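Local structure of CG14216 (Drosophila melanogaster, 3P9Y) at residues Y65-I68 with Y69-L72; L89-N92 with R93-K97. The protein probably removes phosphate from serines in the C-terminal domain of RNA polymerase II, as a phosphatase with a role in RNA processing and termination. The protein carries 2 engineered substitutions. All coordinates share one frame; numbering follows the deposited sequence.

Contact 1 (Y65-I68 with Y69-L72); sequences YEDI and YRDL
Tyr69 N donates to Tyr65 O at 2.9 Å, the shortest of four backbone bonds that link these two turns. Arg70 N to Glu66 O, Asp71 N to Asp67 O and Leu72 N to Ile68 O repeat the same i to i+4 step, the last at 3.1 Å. The ladder fixes which side chains can meet. Glu66 and Arg70, four residues apart, run side by side and point the same way. Both chains are extended, and the glutamate starts with CG anti to its nitrogen (chi1 180°), which carries the carboxylate along the outside of the turn. Glu66 OE2 arrives at the edge of the Arg70 guanidinium, near its plane, 4.0 Å from Arg70 NE. The carboxylate is turned 43° from that plane, and the pair makes a long salt bridge at an exposed site. Asp67 adds a second negative charge near the same arginine, but its OD1 stays 4.8 Å from Arg70 NE, too far for the charged atoms to touch. All this happens in the opening turns of helix 65-82 in a phosphatase of the low-molecular-weight PTP-like fold. Such acidic groups probably suit that position, because the first turn lies at the positive end of the helix dipole. The apolar side of the helix is built differently: Ile68 CG2 and Leu72 CD1 lie 4.4 Å apart, a loose touch, while Leu72 CG rests 3.4 Å from Ile68 O. Both side chains are buried, reaching Tyr59 on strand 57-59 and Leu89 on helix 85-95. Tyr65 OH is bonded to Asn19 O, and Asp71 OD2 to Tyr59 OH, with Lys75 as its salt-bridge partner. Against the preceding turn, Tyr69 CB sits 3.3 Å from Glu66 O, and its ring leads away to Leu86.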
# COMPACT_ATOMS: atom_id res chain seq x y z
N TYR A 65 12.60 -3.25 -9.58
CA TYR A 65 11.49 -3.26 -10.54
C TYR A 65 12.05 -3.29 -11.96
O TYR A 65 11.47 -3.90 -12.85
CB TYR A 65 10.61 -2.02 -10.37
CG TYR A 65 9.81 -1.98 -9.08
CD1 TYR A 65 8.79 -2.89 -8.83
CD2 TYR A 65 10.08 -1.01 -8.12
CE1 TYR A 65 8.06 -2.84 -7.65
CE2 TYR A 65 9.36 -0.96 -6.94
CZ TYR A 65 8.35 -1.87 -6.71
OH TYR A 65 7.62 -1.82 -5.54
N GLU A 66 13.17 -2.61 -12.16
CA GLU A 66 13.78 -2.52 -13.47
C GLU A 66 14.23 -3.90 -13.97
O GLU A 66 14.10 -4.21 -15.15
CB GLU A 66 14.97 -1.56 -13.44
CG GLU A 66 15.67 -1.41 -14.78
CD GLU A 66 16.84 -0.45 -14.73
OE1 GLU A 66 17.15 0.05 -13.62
OE2 GLU A 66 17.44 -0.18 -15.79
N ASP A 67 14.74 -4.72 -13.06
CA ASP A 67 15.21 -6.05 -13.42
C ASP A 67 14.04 -7.00 -13.69
O ASP A 67 14.12 -7.85 -14.56
CB ASP A 67 16.11 -6.62 -12.33
CG ASP A 67 17.47 -5.95 -12.30
OD1 ASP A 67 17.83 -5.32 -13.31
OD2 ASP A 67 18.16 -6.06 -11.27
N ILE A 68 12.96 -6.85 -12.93
CA ILE A 68 11.77 -7.65 -13.18
C ILE A 68 11.20 -7.27 -14.54
O ILE A 68 10.74 -8.13 -15.29
CB ILE A 68 10.71 -7.43 -12.08
CG1 ILE A 68 11.26 -7.89 -10.73
CG2 ILE A 68 9.42 -8.17 -12.42
CD1 ILE A 68 10.35 -7.61 -9.55
N TYR A 69 11.24 -5.98 -14.85
CA TYR A 69 10.79 -5.45 -16.13
C TYR A 69 11.56 -6.10 -17.29
O TYR A 69 10.96 -6.57 -18.25
CB TYR A 69 11.01 -3.94 -16.16
CG TYR A 69 10.50 -3.26 -17.42
CD1 TYR A 69 9.32 -2.53 -17.40
CD2 TYR A 69 11.21 -3.34 -18.61
CE1 TYR A 69 8.86 -1.89 -18.54
CE2 TYR A 69 10.75 -2.71 -19.76
CZ TYR A 69 9.57 -1.99 -19.71
OH TYR A 69 9.10 -1.35 -20.85
N ARG A 70 12.89 -6.09 -17.18
CA ARG A 70 13.74 -6.69 -18.21
C ARG A 70 13.43 -8.17 -18.34
O ARG A 70 13.36 -8.70 -19.45
CB ARG A 70 15.21 -6.51 -17.85
CG ARG A 70 15.74 -5.10 -18.06
CD ARG A 70 17.10 -4.91 -17.40
NE ARG A 70 17.70 -3.62 -17.75
CZ ARG A 70 18.54 -3.43 -18.76
NH1 ARG A 70 18.90 -4.44 -19.54
NH2 ARG A 70 19.03 -2.22 -18.99
N ASP A 71 13.21 -8.82 -17.21
CA ASP A 71 12.95 -10.25 -17.18
C ASP A 71 11.71 -10.62 -18.00
O ASP A 71 11.74 -11.56 -18.79
CB ASP A 71 12.76 -10.72 -15.74
CG ASP A 71 12.70 -12.23 -15.63
OD1 ASP A 71 13.59 -12.90 -16.19
OD2 ASP A 71 11.77 -12.74 -14.97
N LEU A 72 10.63 -9.88 -17.80
CA LEU A 72 9.37 -10.17 -18.47
C LEU A 72 9.43 -9.73 -19.93
O LEU A 72 8.75 -10.30 -20.79
CB LEU A 72 8.21 -9.49 -17.76
CG LEU A 72 7.96 -9.88 -16.30
CD1 LEU A 72 6.75 -9.14 -15.76
CD2 LEU A 72 7.79 -11.38 -16.16

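Contact 2 (L89-N92 with R93-K97); sequences LDRN and RRIKK
Asp90 OD1 comes to the edge of the Arg93 guanidinium, close to the plane of that group, and the carboxylate is turned only 23° from it. Arg93 NH1 and Asp90 OD1 are 2.6 Å apart in a short salt bridge. The second oxygen serves Arg94: Asp90 OD2 lies 3.3 Å from Arg94 NH2, a weak hydrogen bond within a salt bridge, and here the two flat groups stand 85° apart. One aspartate thus divides its charge between two arginines in a network on the last turns of helix 85-95. Near the end of that helix, Asn92 O accepts two backbone donors: Ile95 N, from above the carbonyl plane, and Lys96 N, at 3.0 Å, almost straight on. Arg91 folds back at chi2 (-85°) and again at chi3, which turns its guanidinium side-on to Asn92 OD1; NE, at 2.8 Å, and NH2 both donate to it, from the same face of the amide and with the oxygen in the guanidinium plane. Arg91 CD lies alongside Ile95 CD1 at 3.7 Å. Replacing Arg91 with an alanine would remove that CD and both donors, and is likely to leave Asn92 OD1 without them and Glu25 on helix 22-32 without this charge partner. Asn92 ND2 is held by Met20 O, which helps fix the amide that the arginine grips.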
# COMPACT_ATOMS: atom_id res chain seq x y z
N LEU A 89 5.24 -1.97 -13.89
CA LEU A 89 6.61 -2.03 -13.41
C LEU A 89 7.35 -0.73 -13.70
O LEU A 89 8.20 -0.30 -12.93
CB LEU A 89 7.34 -3.22 -14.05
CG LEU A 89 6.90 -4.59 -13.51
CD1 LEU A 89 7.16 -5.69 -14.54
CD2 LEU A 89 7.60 -4.90 -12.19
N ASP A 90 7.00 -0.09 -14.81
CA ASP A 90 7.62 1.17 -15.19
C ASP A 90 7.19 2.27 -14.23
O ASP A 90 8.00 3.08 -13.78
CB ASP A 90 7.22 1.54 -16.61
CG ASP A 90 7.87 2.82 -17.08
OD1 ASP A 90 9.12 2.92 -16.99
OD2 ASP A 90 7.14 3.74 -17.53
N ARG A 91 5.90 2.31 -13.91
CA ARG A 91 5.37 3.27 -12.96
C ARG A 91 6.06 3.09 -11.61
O ARG A 91 6.45 4.06 -10.96
CB ARG A 91 3.85 3.09 -12.83
CG ARG A 91 3.15 4.18 -12.03
CD ARG A 91 3.17 3.90 -10.53
NE ARG A 91 2.92 2.49 -10.25
CZ ARG A 91 1.73 1.91 -10.32
NH1 ARG A 91 0.66 2.61 -10.67
NH2 ARG A 91 1.61 0.61 -10.05
N ASN A 92 6.24 1.83 -11.21
CA ASN A 92 6.87 1.52 -9.92
C ASN A 92 8.32 1.98 -9.88
O ASN A 92 8.78 2.54 -8.89
CB ASN A 92 6.79 0.01 -9.64
CG ASN A 92 5.36 -0.48 -9.46
OD1 ASN A 92 4.44 0.30 -9.26
ND2 ASN A 92 5.18 -1.79 -9.53
N ARG A 93 9.05 1.74 -10.97
CA ARG A 93 10.46 2.10 -11.05
C ARG A 93 10.64 3.59 -10.80
O ARG A 93 11.60 4.00 -10.14
CB ARG A 93 11.03 1.73 -12.42
CG ARG A 93 12.53 1.96 -12.54
CD ARG A 93 12.98 2.13 -13.99
NE ARG A 93 13.13 3.54 -14.36
CZ ARG A 93 12.24 4.24 -15.07
NH1 ARG A 93 11.13 3.68 -15.52
NH2 ARG A 93 12.48 5.51 -15.34
N ARG A 94 9.73 4.39 -11.33
CA ARG A 94 9.82 5.84 -11.19
C ARG A 94 9.58 6.29 -9.76
O ARG A 94 9.99 7.39 -9.38
CB ARG A 94 8.81 6.53 -12.11
CG ARG A 94 9.02 6.22 -13.57
CD ARG A 94 8.22 7.16 -14.43
NE ARG A 94 8.17 6.72 -15.82
CZ ARG A 94 7.71 7.47 -16.82
NH1 ARG A 94 7.26 8.69 -16.58
NH2 ARG A 94 7.70 6.99 -18.05
N ILE A 95 8.90 5.46 -8.97
CA ILE A 95 8.66 5.79 -7.57
C ILE A 95 9.83 5.37 -6.68
O ILE A 95 10.30 6.15 -5.86
CB ILE A 95 7.37 5.13 -7.06
CG1 ILE A 95 6.16 5.76 -7.75
CG2 ILE A 95 7.25 5.30 -5.54
CD1 ILE A 95 4.85 5.10 -7.41
N LYS A 96 10.29 4.14 -6.85
CA LYS A 96 11.40 3.66 -6.03
C LYS A 96 12.10 2.47 -6.65
O LYS A 96 11.61 1.87 -7.61
CB LYS A 96 10.92 3.33 -4.61
CG LYS A 96 9.91 2.18 -4.53
CD LYS A 96 9.44 1.98 -3.09
CE LYS A 96 8.54 0.77 -2.93
NZ LYS A 96 8.00 0.69 -1.54
N LYS A 97 13.25 2.14 -6.08
CA LYS A 97 14.15 1.14 -6.61
C LYS A 97 13.52 -0.25 -6.67
O LYS A 97 13.59 -0.92 -7.70
CB LYS A 97 15.41 1.09 -5.73
CG LYS A 97 16.47 0.08 -6.16
CD LYS A 97 17.45 -0.15 -5.01
CE LYS A 97 18.72 -0.85 -5.47
NZ LYS A 97 19.63 0.06 -6.22

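Overall arrangement
Contacts 1 and 2 illustrate how a helix start and a helix end are built on successive elements, helices 65-82 and 85-95, with centres 11 Å apart. Each is partly buried, and each turns a charged flank outward. At the start the acids Glu66 and Asp67 flank one arginine loosely; at the end a single aspartate is shared by two, closely by Arg93 and weakly by Arg94. The inner flanks meet: Leu72 packs on Leu89, Tyr65 on Asn92, and Tyr65 N probably bonds to Lys97 O, tying the opening of one helix to the chain leaving the other. Contact 2 lies nearer the chain's centre and touches helix 22-32, whereas contact 1 borders strand 57-59.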